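Hypoxanthine-guanine-xanthine phosphoribosyltransferase (Tritrichomonas foetus, PDB 1HGX) catalyses the transfer of a phosphoribosyl group to hypoxanthine, guanine or xanthine, salvaging host purines to make IMP, GMP and XMP for a parasite that cannot build them de novo. Local coordinates at residues Tyr15-Asp18 / Asp19-Arg23; Phe164-Lys167 / Tyr168-Leu171. All blocks are in the same frame, centred on the assembly; numbering follows the deposited sequence.

Contact 1: Tyr15-Asp18 / Asp19-Arg23; sequences YNQD and DIQKR
Asp19 and Asn16 exchange two hydrogen bonds at the N-terminus of helix 17-35 and form a capping box. Asn16 is the N-cap: its OD1 accepts from Asp19 N at 2.9 Å, with the donor above the plane of the side-chain carbonyl. In return Asp19 OD2 takes the backbone N of Asn16 at 3.0 Å, met from above the carboxylate plane. Asn16 can turn back over the first helical turn because its CG sits between the backbone N and the carbonyl carbon (chi1 56°). The two side chains cross at about a right angle, with amide and carboxylate planes 35° apart. Asp19 OD2 also lies at the edge of the Tyr15 ring, near its plane, the carboxylate turned almost perpendicular to the ring (87°), and Tyr15 CB rests 4.0 Å from Asp19 CB. As an anion in the first turn, the Asp19 carboxylate would probably be stabilised by the helix dipole.

Gln17, the first residue of the helix, pairs with Gln21, one turn on, through their side-chain amides. Gln17 OE1 accepts from Gln21 NE2 at 2.8 Å, a straight bond lying nearly in the amide plane of the donor; NE2 has a second acceptor in Asp55. The regular helical bonds begin with Ile20 N to Asn16 O at 3.1 Å. Gln17, Ile20 and Gln21 meet Tyr160 of a loop, Tyr15 stacks on Phe150 of strand 147-152, and the backbone of Tyr15 bonds to Ile174, so strand 10-15, which leads into the helix, is paired with strand 174-177.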
loop_
_atom_site.group_PDB
_atom_site.type_symbol
_atom_site.label_atom_id
_atom_site.label_comp_id
_atom_site.label_asym_id
_atom_site.label_seq_id
_atom_site.Cartn_x
_atom_site.Cartn_y
_atom_site.Cartn_z
ATOM N N TYR A 15 -18.500 -10.758 -2.401
ATOM C CA TYR A 15 -17.968 -10.970 -1.051
ATOM C C TYR A 15 -18.007 -9.662 -0.303
ATOM O O TYR A 15 -17.665 -8.624 -0.857
ATOM C CB TYR A 15 -16.515 -11.473 -1.100
ATOM C CG TYR A 15 -16.362 -12.770 -1.847
ATOM C CD1 TYR A 15 -16.775 -13.974 -1.285
ATOM C CD2 TYR A 15 -15.890 -12.783 -3.151
ATOM C CE1 TYR A 15 -16.732 -15.154 -2.010
ATOM C CE2 TYR A 15 -15.843 -13.956 -3.880
ATOM C CZ TYR A 15 -16.268 -15.134 -3.307
ATOM O OH TYR A 15 -16.240 -16.290 -4.051
ATOM N N ASN A 16 -18.481 -9.705 0.933
ATOM C CA ASN A 16 -18.554 -8.507 1.766
ATOM C C ASN A 16 -17.270 -8.375 2.592
ATOM O O ASN A 16 -16.450 -9.290 2.607
ATOM C CB ASN A 16 -19.798 -8.543 2.669
ATOM C CG ASN A 16 -19.860 -9.783 3.537
ATOM O OD1 ASN A 16 -18.981 -10.021 4.362
ATOM N ND2 ASN A 16 -20.902 -10.584 3.351
ATOM N N GLN A 17 -17.121 -7.268 3.310
ATOM C CA GLN A 17 -15.910 -7.038 4.097
ATOM C C GLN A 17 -15.656 -8.148 5.113
ATOM O O GLN A 17 -14.509 -8.511 5.363
ATOM C CB GLN A 17 -15.946 -5.655 4.765
ATOM C CG GLN A 17 -14.561 -5.074 5.147
ATOM C CD GLN A 17 -13.593 -4.933 3.959
ATOM O OE1 GLN A 17 -12.563 -5.613 3.897
ATOM N NE2 GLN A 17 -13.907 -4.052 3.041
ATOM N N ASP A 18 -16.722 -8.730 5.651
ATOM C CA ASP A 18 -16.578 -9.814 6.618
ATOM C C ASP A 18 -15.954 -11.046 5.970
ATOM O O ASP A 18 -15.071 -11.673 6.559
ATOM C CB ASP A 18 -17.929 -10.165 7.251
ATOM C CG ASP A 18 -18.494 -9.025 8.093
ATOM O OD1 ASP A 18 -17.729 -8.440 8.898
ATOM O OD2 ASP A 18 -19.698 -8.707 7.945
ATOM N N ASP A 19 -16.388 -11.371 4.751
ATOM C CA ASP A 19 -15.853 -12.527 4.025
ATOM C C ASP A 19 -14.382 -12.307 3.711
ATOM O O ASP A 19 -13.566 -13.205 3.854
ATOM C CB ASP A 19 -16.593 -12.742 2.702
ATOM C CG ASP A 19 -18.087 -12.965 2.882
ATOM O OD1 ASP A 19 -18.488 -13.570 3.899
ATOM O OD2 ASP A 19 -18.856 -12.535 1.995
ATOM N N ILE A 20 -14.069 -11.110 3.236
ATOM C CA ILE A 20 -12.711 -10.724 2.865
ATOM C C ILE A 20 -11.773 -10.831 4.054
ATOM O O ILE A 20 -10.760 -11.518 3.984
ATOM C CB ILE A 20 -12.705 -9.274 2.298
ATOM C CG1 ILE A 20 -13.421 -9.248 0.939
ATOM C CG2 ILE A 20 -11.282 -8.722 2.196
ATOM C CD1 ILE A 20 -13.793 -7.856 0.471
ATOM N N GLN A 21 -12.150 -10.205 5.165
ATOM C CA GLN A 21 -11.325 -10.216 6.366
ATOM C C GLN A 21 -11.106 -11.608 6.958
ATOM O O GLN A 21 -10.031 -11.908 7.484
ATOM C CB GLN A 21 -11.887 -9.232 7.391
ATOM C CG GLN A 21 -11.818 -7.780 6.904
ATOM C CD GLN A 21 -10.421 -7.391 6.403
ATOM O OE1 GLN A 21 -9.402 -7.712 7.038
ATOM N NE2 GLN A 21 -10.367 -6.703 5.274
ATOM N N LYS A 22 -12.115 -12.465 6.857
ATOM C CA LYS A 22 -11.996 -13.825 7.346
ATOM C C LYS A 22 -10.966 -14.561 6.472
ATOM O O LYS A 22 -10.065 -15.240 6.979
ATOM C CB LYS A 22 -13.355 -14.510 7.259
ATOM C CG LYS A 22 -13.357 -15.982 7.580
ATOM C CD LYS A 22 -14.778 -16.508 7.537
ATOM C CE LYS A 22 -14.829 -17.989 7.814
ATOM N NZ LYS A 22 -14.225 -18.767 6.706
ATOM N N ARG A 23 -11.084 -14.401 5.159
ATOM C CA ARG A 23 -10.169 -15.055 4.228
ATOM C C ARG A 23 -8.722 -14.599 4.441
ATOM O O ARG A 23 -7.784 -15.398 4.394
ATOM C CB ARG A 23 -10.586 -14.764 2.784
ATOM C CG ARG A 23 -9.821 -15.588 1.760
ATOM C CD ARG A 23 -10.161 -17.065 1.903
ATOM N NE ARG A 23 -9.327 -17.893 1.044
ATOM C CZ ARG A 23 -8.550 -18.875 1.477
ATOM N NH1 ARG A 23 -8.496 -19.165 2.769
ATOM N NH2 ARG A 23 -7.798 -19.545 0.617
#

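Contact 2: Phe164-Lys167 / Tyr168-Leu171; sequences FHNK and YRNL
Two successive beta turns meet through neighbouring side chains in the loop between strands 157-158 and 174-177: a type I' turn from Phe164 to Lys167 runs straight into a type I turn from Tyr168 to Leu171. Lys167 CB lies over the face of the Tyr168 ring, 4.0 Å from its centroid and 13° off the normal, a CH-pi contact. The edge of the same ring receives Phe164 CB, which is 3.8 Å from Tyr168 CD2. With Phe164 CG anti to the backbone N (chi1 172°), the two aromatic side chains run side by side in the same direction, and Tyr168 CE2 comes up to the edge of the Phe164 ring. The hydroxyl of Tyr168 is hydrogen-bonded to Asp9.

Away from the rings, Arg169, extended from CG to NE, runs beside Asn166, pointing the same way. Its NH2 donates to Asn166 OD1 at 2.8 Å, in the carbonyl plane and in the guanidinium plane, a geometry that should favour this rotation of the Asn166 amide; the amide and guanidinium planes are 33° apart. Asp163, a GMP-binding residue and by similarity a magnesium ligand, accepts from Asn166 N and makes a long, weak ion pair with Arg169. At the dimer interface, His165 O bonds to Gln63 of the second subunit and Asn170 ND2 to Asp61 of that subunit. Phe164 and Tyr168 pack on Ile158 of strand 157-158, and the chain then runs on to strand 174-177.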
loop_
_atom_site.group_PDB
_atom_site.type_symbol
_atom_site.label_atom_id
_atom_site.label_comp_id
_atom_site.label_asym_id
_atom_site.label_seq_id
_atom_site.Cartn_x
_atom_site.Cartn_y
_atom_site.Cartn_z
ATOM N N PHE A 164 -12.215 0.890 -11.900
ATOM C CA PHE A 164 -12.679 0.997 -13.275
ATOM C C PHE A 164 -12.588 2.496 -13.537
ATOM O O PHE A 164 -13.299 3.281 -12.910
ATOM C CB PHE A 164 -14.125 0.531 -13.453
ATOM C CG PHE A 164 -14.671 0.808 -14.828
ATOM C CD1 PHE A 164 -14.238 0.065 -15.923
ATOM C CD2 PHE A 164 -15.560 1.854 -15.037
ATOM C CE1 PHE A 164 -14.681 0.368 -17.215
ATOM C CE2 PHE A 164 -16.007 2.168 -16.319
ATOM C CZ PHE A 164 -15.565 1.426 -17.409
ATOM N N HIS A 165 -11.668 2.899 -14.408
ATOM C CA HIS A 165 -11.478 4.319 -14.724
ATOM C C HIS A 165 -11.158 5.136 -13.484
ATOM O O HIS A 165 -11.687 6.233 -13.294
ATOM C CB HIS A 165 -12.705 4.894 -15.438
ATOM C CG HIS A 165 -12.844 4.431 -16.853
ATOM N ND1 HIS A 165 -14.012 4.573 -17.572
ATOM C CD2 HIS A 165 -11.966 3.808 -17.676
ATOM C CE1 HIS A 165 -13.847 4.053 -18.778
ATOM N NE2 HIS A 165 -12.615 3.583 -18.864
ATOM N N ASN A 166 -10.310 4.567 -12.628
ATOM C CA ASN A 166 -9.880 5.213 -11.392
ATOM C C ASN A 166 -10.977 5.407 -10.357
ATOM O O ASN A 166 -10.875 6.275 -9.493
ATOM C CB ASN A 166 -9.194 6.547 -11.697
ATOM C CG ASN A 166 -7.765 6.370 -12.166
ATOM O OD1 ASN A 166 -7.030 5.527 -11.648
ATOM N ND2 ASN A 166 -7.359 7.169 -13.148
ATOM N N LYS A 167 -12.027 4.599 -10.454
ATOM C CA LYS A 167 -13.135 4.652 -9.506
ATOM C C LYS A 167 -13.403 3.267 -8.899
ATOM O O LYS A 167 -12.937 2.246 -9.417
ATOM C CB LYS A 167 -14.415 5.157 -10.189
ATOM C CG LYS A 167 -14.292 6.541 -10.803
ATOM C CD LYS A 167 -15.632 7.088 -11.279
ATOM C CE LYS A 167 -16.210 6.271 -12.424
ATOM N NZ LYS A 167 -15.337 6.298 -13.632
ATOM N N TYR A 168 -14.116 3.259 -7.774
ATOM C CA TYR A 168 -14.535 2.042 -7.068
ATOM C C TYR A 168 -13.550 1.295 -6.158
ATOM O O TYR A 168 -13.931 0.315 -5.527
ATOM C CB TYR A 168 -15.180 1.060 -8.057
ATOM C CG TYR A 168 -16.183 1.696 -9.010
ATOM C CD1 TYR A 168 -17.308 2.368 -8.540
ATOM C CD2 TYR A 168 -16.007 1.604 -10.384
ATOM C CE1 TYR A 168 -18.238 2.931 -9.422
ATOM C CE2 TYR A 168 -16.924 2.160 -11.272
ATOM C CZ TYR A 168 -18.035 2.815 -10.787
ATOM O OH TYR A 168 -18.950 3.325 -11.683
ATOM N N ARG A 169 -12.309 1.763 -6.055
ATOM C CA ARG A 169 -11.302 1.116 -5.201
ATOM C C ARG A 169 -11.708 1.071 -3.749
ATOM O O ARG A 169 -11.362 0.141 -3.033
ATOM C CB ARG A 169 -9.989 1.891 -5.208
ATOM C CG ARG A 169 -9.256 1.928 -6.489
ATOM C CD ARG A 169 -7.919 2.600 -6.268
ATOM N NE ARG A 169 -7.215 2.698 -7.533
ATOM C CZ ARG A 169 -7.371 3.699 -8.387
ATOM N NH1 ARG A 169 -8.193 4.700 -8.098
ATOM N NH2 ARG A 169 -6.747 3.668 -9.554
ATOM N N ASN A 170 -12.334 2.152 -3.303
ATOM C CA ASN A 170 -12.761 2.318 -1.915
ATOM C C ASN A 170 -13.903 1.428 -1.427
ATOM O O ASN A 170 -14.132 1.333 -0.221
ATOM C CB ASN A 170 -13.124 3.785 -1.659
ATOM C CG ASN A 170 -14.319 4.238 -2.478
ATOM O OD1 ASN A 170 -14.232 4.366 -3.699
ATOM N ND2 ASN A 170 -15.436 4.475 -1.817
ATOM N N LEU A 171 -14.643 0.808 -2.346
ATOM C CA LEU A 171 -15.749 -0.067 -1.959
ATOM C C LEU A 171 -15.250 -1.149 -1.017
ATOM O O LEU A 171 -14.227 -1.779 -1.277
ATOM C CB LEU A 171 -16.375 -0.714 -3.191
ATOM C CG LEU A 171 -17.521 0.055 -3.843
ATOM C CD1 LEU A 171 -17.252 1.549 -3.861
ATOM C CD2 LEU A 171 -17.729 -0.469 -5.233
#

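How the contacts relate
Contacts 1 and 2 follow one another along the chain, with centres 18 Å apart and nearest atoms about 5 Å apart, so they do not touch. They are bridged by the loop residue Tyr160: side chains of 15-23 pack on it, and Leu171 of contact 2 hydrogen-bonds to its backbone. Contact 1 starts at the end of strand 10-15 of the small antiparallel sheet, and contact 2 lies in the loop between its strands 157-158 and 174-177. Contact 2 is the one near the nucleotide: the side chain of Phe164 is about 6 Å from bound GMP, against about 12 Å for that of Tyr15. Contact 1 caps helix 17-35 farther out, whereas 164-171 directly follows the GMP-pocket residue Asp163.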